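Local coordinates for nitrogenase iron-molybdenum cofactor biosynthesis protein NifB (Methanothermobacter thermautotrophicus, PDB 7JMA) that probably carries out the radical SAM-dependent carbide insertion that fuses two [4Fe-4S] clusters into the [8Fe-9S-C] precursor of the nitrogenase iron-molybdenum cofactor, at residues 66-71 with 99-104; 82-87 with 112-117. One frame throughout, in Å; residues are numbered along the deposited sequence.

Contact 1: residues 66-71 with 99-104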
loop_
_atom_site.group_PDB
_atom_site.type_symbol
_atom_site.label_atom_id
_atom_site.label_comp_id
_atom_site.label_asym_id
_atom_site.label_seq_id
_atom_site.Cartn_x
_atom_site.Cartn_y
_atom_site.Cartn_z
ATOM N N ASP A 66 -11.097 9.031 -17.404
ATOM C CA ASP A 66 -12.184 9.981 -17.605
ATOM C C ASP A 66 -13.517 9.412 -17.132
ATOM O O ASP A 66 -14.365 10.151 -16.621
ATOM C CB ASP A 66 -12.252 10.398 -19.071
ATOM C CG ASP A 66 -11.195 11.428 -19.425
ATOM O OD1 ASP A 66 -11.216 12.530 -18.831
ATOM O OD2 ASP A 66 -10.349 11.144 -20.295
ATOM N N ASP A 67 -13.726 8.104 -17.292
ATOM C CA ASP A 67 -14.926 7.488 -16.736
ATOM C C ASP A 67 -14.920 7.532 -15.211
ATOM O O ASP A 67 -15.982 7.663 -14.589
ATOM C CB ASP A 67 -15.055 6.042 -17.224
ATOM N N ALA A 68 -13.738 7.432 -14.598
ATOM C CA ALA A 68 -13.643 7.507 -13.143
ATOM C C ALA A 68 -13.960 8.912 -12.641
ATOM O O ALA A 68 -14.597 9.072 -11.595
ATOM C CB ALA A 68 -12.247 7.073 -12.686
ATOM N N ILE A 69 -13.517 9.936 -13.371
ATOM C CA ILE A 69 -13.889 11.314 -13.035
ATOM C C ILE A 69 -15.406 11.480 -13.057
ATOM O O ILE A 69 -16.004 12.041 -12.127
ATOM C CB ILE A 69 -13.210 12.304 -13.997
ATOM C CG1 ILE A 69 -11.692 12.286 -13.820
ATOM C CG2 ILE A 69 -13.784 13.716 -13.807
ATOM C CD1 ILE A 69 -11.210 12.891 -12.519
ATOM N N LYS A 70 -16.050 11.010 -14.129
ATOM C CA LYS A 70 -17.501 11.140 -14.235
ATOM C C LYS A 70 -18.200 10.375 -13.121
ATOM O O LYS A 70 -19.214 10.833 -12.582
ATOM C CB LYS A 70 -17.971 10.647 -15.603
ATOM N N HIS A 71 -17.666 9.206 -12.764
ATOM C CA HIS A 71 -18.202 8.447 -11.639
ATOM C C HIS A 71 -18.133 9.254 -10.344
ATOM O O HIS A 71 -19.119 9.334 -9.602
ATOM C CB HIS A 71 -17.440 7.122 -11.506
ATOM C CG HIS A 71 -17.853 6.296 -10.327
ATOM N ND1 HIS A 71 -19.067 5.645 -10.260
ATOM C CD2 HIS A 71 -17.207 6.008 -9.170
ATOM C CE1 HIS A 71 -19.153 4.995 -9.111
ATOM N NE2 HIS A 71 -18.039 5.201 -8.431
ATOM N N PHE A 99 -2.133 8.171 -12.806
ATOM C CA PHE A 99 -1.621 9.531 -12.823
ATOM C C PHE A 99 -2.472 10.432 -13.709
ATOM O O PHE A 99 -2.632 11.618 -13.401
ATOM C CB PHE A 99 -0.158 9.524 -13.270
ATOM C CG PHE A 99 0.719 8.633 -12.427
ATOM C CD1 PHE A 99 1.342 9.128 -11.292
ATOM C CD2 PHE A 99 0.881 7.296 -12.746
ATOM C CE1 PHE A 99 2.136 8.306 -10.509
ATOM C CE2 PHE A 99 1.667 6.474 -11.971
ATOM C CZ PHE A 99 2.287 6.973 -10.850
ATOM N N GLU A 100 -3.040 9.894 -14.796
ATOM C CA GLU A 100 -3.967 10.693 -15.596
ATOM C C GLU A 100 -5.190 11.079 -14.775
ATOM O O GLU A 100 -5.666 12.221 -14.848
ATOM C CB GLU A 100 -4.389 9.928 -16.855
ATOM N N PHE A 101 -5.694 10.143 -13.967
ATOM C CA PHE A 101 -6.861 10.414 -13.134
ATOM C C PHE A 101 -6.561 11.478 -12.087
ATOM O O PHE A 101 -7.345 12.413 -11.897
ATOM C CB PHE A 101 -7.336 9.120 -12.464
ATOM C CG PHE A 101 -8.400 9.333 -11.421
ATOM C CD1 PHE A 101 -9.725 9.555 -11.794
ATOM C CD2 PHE A 101 -8.078 9.328 -10.070
ATOM C CE1 PHE A 101 -10.707 9.762 -10.838
ATOM C CE2 PHE A 101 -9.052 9.533 -9.105
ATOM C CZ PHE A 101 -10.373 9.752 -9.490
ATOM N N PHE A 102 -5.440 11.344 -11.368
ATOM C CA PHE A 102 -5.169 12.353 -10.345
ATOM C C PHE A 102 -4.840 13.710 -10.956
ATOM O O PHE A 102 -5.088 14.742 -10.324
ATOM C CB PHE A 102 -4.056 11.878 -9.407
ATOM C CG PHE A 102 -4.534 10.891 -8.382
ATOM C CD1 PHE A 102 -5.553 11.225 -7.502
ATOM C CD2 PHE A 102 -3.999 9.617 -8.327
ATOM C CE1 PHE A 102 -6.017 10.315 -6.570
ATOM C CE2 PHE A 102 -4.451 8.698 -7.392
ATOM C CZ PHE A 102 -5.464 9.039 -6.520
ATOM N N LYS A 103 -4.305 13.738 -12.180
ATOM C CA LYS A 103 -4.118 15.018 -12.859
ATOM C C LYS A 103 -5.455 15.722 -13.050
ATOM O O LYS A 103 -5.598 16.909 -12.735
ATOM C CB LYS A 103 -3.425 14.809 -14.209
ATOM C CG LYS A 103 -1.917 14.638 -14.138
ATOM C CD LYS A 103 -1.318 14.324 -15.502
ATOM C CE LYS A 103 0.200 14.423 -15.481
ATOM N NZ LYS A 103 0.834 13.173 -15.985
ATOM N N LYS A 104 -6.459 14.992 -13.540
ATOM C CA LYS A 104 -7.772 15.585 -13.779
ATOM C C LYS A 104 -8.483 15.909 -12.471
ATOM O O LYS A 104 -9.181 16.927 -12.372
ATOM C CB LYS A 104 -8.624 14.635 -14.621
ATOM C CG LYS A 104 -7.988 14.222 -15.935
ATOM C CD LYS A 104 -8.792 13.111 -16.599
ATOM C CE LYS A 104 -8.014 12.463 -17.734
ATOM N NZ LYS A 104 -7.756 13.433 -18.839
#
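Ile69 and Lys104 meet across two neighbouring helices, 65-76 and 96-108, which pack on the parallel sheet of the radical SAM domain, a fold of the TIM-barrel clan. The short segments 66-71 and 99-104 run in broadly the same direction at 43°, their axes 9.4 Å apart at closest approach, and the link is made by side chains, with no hydrogen bond between the segments. Ile69 enters the gap with its longer branch: CG1 lies beside the backbone N (chi1 -66°), and the terminal methyl CD1 fits between an aromatic ring and an aliphatic chain. On one flank CD1 is 3.6 Å from Phe101 CE1, and on the other it is 3.8 Å from Lys104 CB, whose chain passes at roughly a right angle to the isoleucine.

Phe101 reaches the opposing helix because its CG stands anti to the backbone N, chi1 171°, which brings the CD1-CE1 side of the ring against helix 65-76. Ala68 CB comes to the same CD1-CE1 bond from the opposite side of the ring plane, 3.6 Å from Phe101 CE1, so methyl groups of consecutive residues clasp it. The backbone N of Ile69 lies in the ring plane, at the edge of Phe101. Beyond the pair of helices, Phe101 also packs on Ile34 and on Val86 of strand 83-86, while Ala68 rests on Val32; the apolar contact thus faces the sheet.

Toward solvent the chemistry changes. Lys104 leaves the apolar layer by a methylene chain that bends only at its end, and crosses Asp66 at about a right angle. Their salt bridge is a loose one at an exposed edge, and an aliphatic part of the lysine chain lies nearer the carboxylate than its charge does: Asp66 OD1 is 3.3 Å from Lys104 CD but 3.6 Å from Lys104 NZ.

Contact 2: residues 82-87 with 112-117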
loop_
_atom_site.group_PDB
_atom_site.type_symbol
_atom_site.label_atom_id
_atom_site.label_comp_id
_atom_site.label_asym_id
_atom_site.label_seq_id
_atom_site.Cartn_x
_atom_site.Cartn_y
_atom_site.Cartn_z
ATOM N N SER A 82 -15.553 13.002 0.720
ATOM C CA SER A 82 -14.410 13.802 1.119
ATOM C C SER A 82 -13.082 13.247 0.637
ATOM O O SER A 82 -12.095 13.986 0.644
ATOM C CB SER A 82 -14.358 13.955 2.648
ATOM O OG SER A 82 -14.744 12.750 3.285
ATOM N N VAL A 83 -13.032 11.987 0.194
ATOM C CA VAL A 83 -11.785 11.322 -0.168
ATOM C C VAL A 83 -12.003 10.558 -1.468
ATOM O O VAL A 83 -13.028 9.884 -1.629
ATOM C CB VAL A 83 -11.304 10.358 0.939
ATOM C CG1 VAL A 83 -9.959 9.750 0.570
ATOM C CG2 VAL A 83 -11.228 11.066 2.294
ATOM N N ILE A 84 -11.061 10.687 -2.402
ATOM C CA ILE A 84 -11.003 9.835 -3.591
ATOM C C ILE A 84 -9.684 9.078 -3.589
ATOM O O ILE A 84 -8.626 9.641 -3.291
ATOM C CB ILE A 84 -11.170 10.637 -4.901
ATOM C CG1 ILE A 84 -10.119 11.739 -5.025
ATOM C CG2 ILE A 84 -12.563 11.250 -4.969
ATOM C CD1 ILE A 84 -10.409 12.728 -6.143
ATOM N N GLY A 85 -9.741 7.795 -3.929
ATOM C CA GLY A 85 -8.557 6.969 -3.854
ATOM C C GLY A 85 -8.472 6.014 -5.025
ATOM O O GLY A 85 -9.468 5.695 -5.678
ATOM N N VAL A 86 -7.251 5.573 -5.284
ATOM C CA VAL A 86 -6.977 4.502 -6.238
ATOM C C VAL A 86 -6.260 3.414 -5.465
ATOM O O VAL A 86 -5.211 3.669 -4.864
ATOM C CB VAL A 86 -6.106 4.972 -7.414
ATOM C CG1 VAL A 86 -5.670 3.746 -8.267
ATOM C CG2 VAL A 86 -6.846 6.016 -8.253
ATOM N N ALA A 87 -6.805 2.197 -5.487
ATOM C CA ALA A 87 -6.196 1.121 -4.725
ATOM C C ALA A 87 -6.046 -0.168 -5.502
ATOM O O ALA A 87 -5.410 -1.102 -5.000
ATOM C CB ALA A 87 -7.013 0.832 -3.459
ATOM N N LEU A 112 -10.987 17.781 -2.227
ATOM C CA LEU A 112 -11.076 16.416 -1.726
ATOM C C LEU A 112 -9.705 15.861 -1.352
ATOM O O LEU A 112 -8.694 16.167 -1.992
ATOM C CB LEU A 112 -11.742 15.499 -2.759
ATOM C CG LEU A 112 -13.165 15.864 -3.192
ATOM C CD1 LEU A 112 -13.613 15.017 -4.380
ATOM C CD2 LEU A 112 -14.138 15.736 -2.029
ATOM N N LEU A 113 -9.684 15.043 -0.299
ATOM C CA LEU A 113 -8.478 14.313 0.049
ATOM C C LEU A 113 -8.218 13.265 -1.020
ATOM O O LEU A 113 -9.137 12.588 -1.474
ATOM C CB LEU A 113 -8.616 13.616 1.404
ATOM C CG LEU A 113 -9.203 14.304 2.645
ATOM C CD1 LEU A 113 -8.678 13.649 3.934
ATOM C CD2 LEU A 113 -8.944 15.805 2.661
ATOM N N LYS A 114 -6.964 13.123 -1.417
ATOM C CA LYS A 114 -6.589 12.150 -2.434
ATOM C C LYS A 114 -5.661 11.116 -1.818
ATOM O O LYS A 114 -4.712 11.473 -1.117
ATOM C CB LYS A 114 -5.933 12.845 -3.627
ATOM C CG LYS A 114 -6.936 13.648 -4.462
ATOM C CD LYS A 114 -6.265 14.761 -5.231
ATOM C CE LYS A 114 -7.253 15.850 -5.635
ATOM N NZ LYS A 114 -8.098 16.311 -4.501
ATOM N N CYS A 115 -5.950 9.832 -2.050
ATOM C CA CYS A 115 -5.133 8.794 -1.442
ATOM C C CYS A 115 -4.899 7.669 -2.435
ATOM O O CYS A 115 -5.577 7.554 -3.456
ATOM C CB CYS A 115 -5.766 8.244 -0.166
ATOM S SG CYS A 115 -7.336 7.445 -0.427
ATOM N N MET A 116 -3.922 6.829 -2.116
ATOM C CA MET A 116 -3.706 5.649 -2.926
ATOM C C MET A 116 -2.987 4.605 -2.087
ATOM O O MET A 116 -2.359 4.914 -1.073
ATOM C CB MET A 116 -2.922 5.987 -4.195
ATOM C CG MET A 116 -1.496 6.377 -3.991
ATOM S SD MET A 116 -0.596 6.108 -5.550
ATOM C CE MET A 116 -1.313 7.389 -6.565
ATOM N N SER A 117 -3.103 3.359 -2.522
ATOM C CA SER A 117 -2.402 2.261 -1.884
ATOM C C SER A 117 -1.450 1.667 -2.903
ATOM O O SER A 117 -1.734 1.674 -4.105
ATOM C CB SER A 117 -3.366 1.183 -1.353
ATOM O OG SER A 117 -4.344 1.753 -0.497
#
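Val83 lays its CG1 methyl against the sulfur of Cys115, 3.6 Å from SG, while its other methyl, CG2, sits 3.8 Å from Leu113 CB. Setting CG1 anti to the backbone N (chi1 -176°) turns one branch to each partner. Next along this face comes Gly85, directly beside Cys115; a CB there would collide with SG. Cys115 is a ligand of a [4Fe-4S] cluster that is absent from this apo chain.

The backbones pair as parallel strands, with five hydrogen bonds alternating in direction. Ile84 makes two of these bonds to the same neighbouring strand: its N donates to Leu113 O at 2.9 Å, almost in line with the carbonyl (172° at the oxygen), and its O accepts from Cys115 N at 3.0 Å. On the reverse face Ile84 and Lys114 run side by side, Ile84 CG1 3.8 Å from Lys114 CG, and the Leu112 side chain crosses Ile84 at about a right angle, CD1 touching Ile84 CG2. The lysine then bends at chi4, bringing NZ back to Leu112 O at 2.6 Å; NZ also donates to Phe109 O. An alanine in place of Lys114 would probably leave these two carbonyls without their shared donor and strip Ile84 CG1 of its neighbour.

Strands 83-86 and 113-118 are the two arms of a beta-alpha-beta crossover, whose helix 96-108 covers the Ile84, Val86 and Met116 face. Strand 29-31 continues the sheet beyond 83-86, and strand 137-141 adjoins 113-118.

Overall arrangement
Both contacts draw on the beta-alpha-beta unit 83-86, 96-108, 113-118, and lie about 12 Å apart, centre to centre. Contact 2 joins its two strands within the sheet, whereas contact 1 ties its helix to the preceding helix, 65-76, farther from the centre of the chain. Both are partly buried, but the strand pair depends on regular backbone hydrogen bonding and the helix pair on side chains, grading from apolar packing to a peripheral ion pair. Phe102 connects them: it turns from helix 65-76 to the sheet, where its CE2 is 3.5 Å from Met116 CE. Only contact 2 contains a cluster ligand, Cys115, with Phe101 of contact 1 about 9 Å away, side chain to side chain.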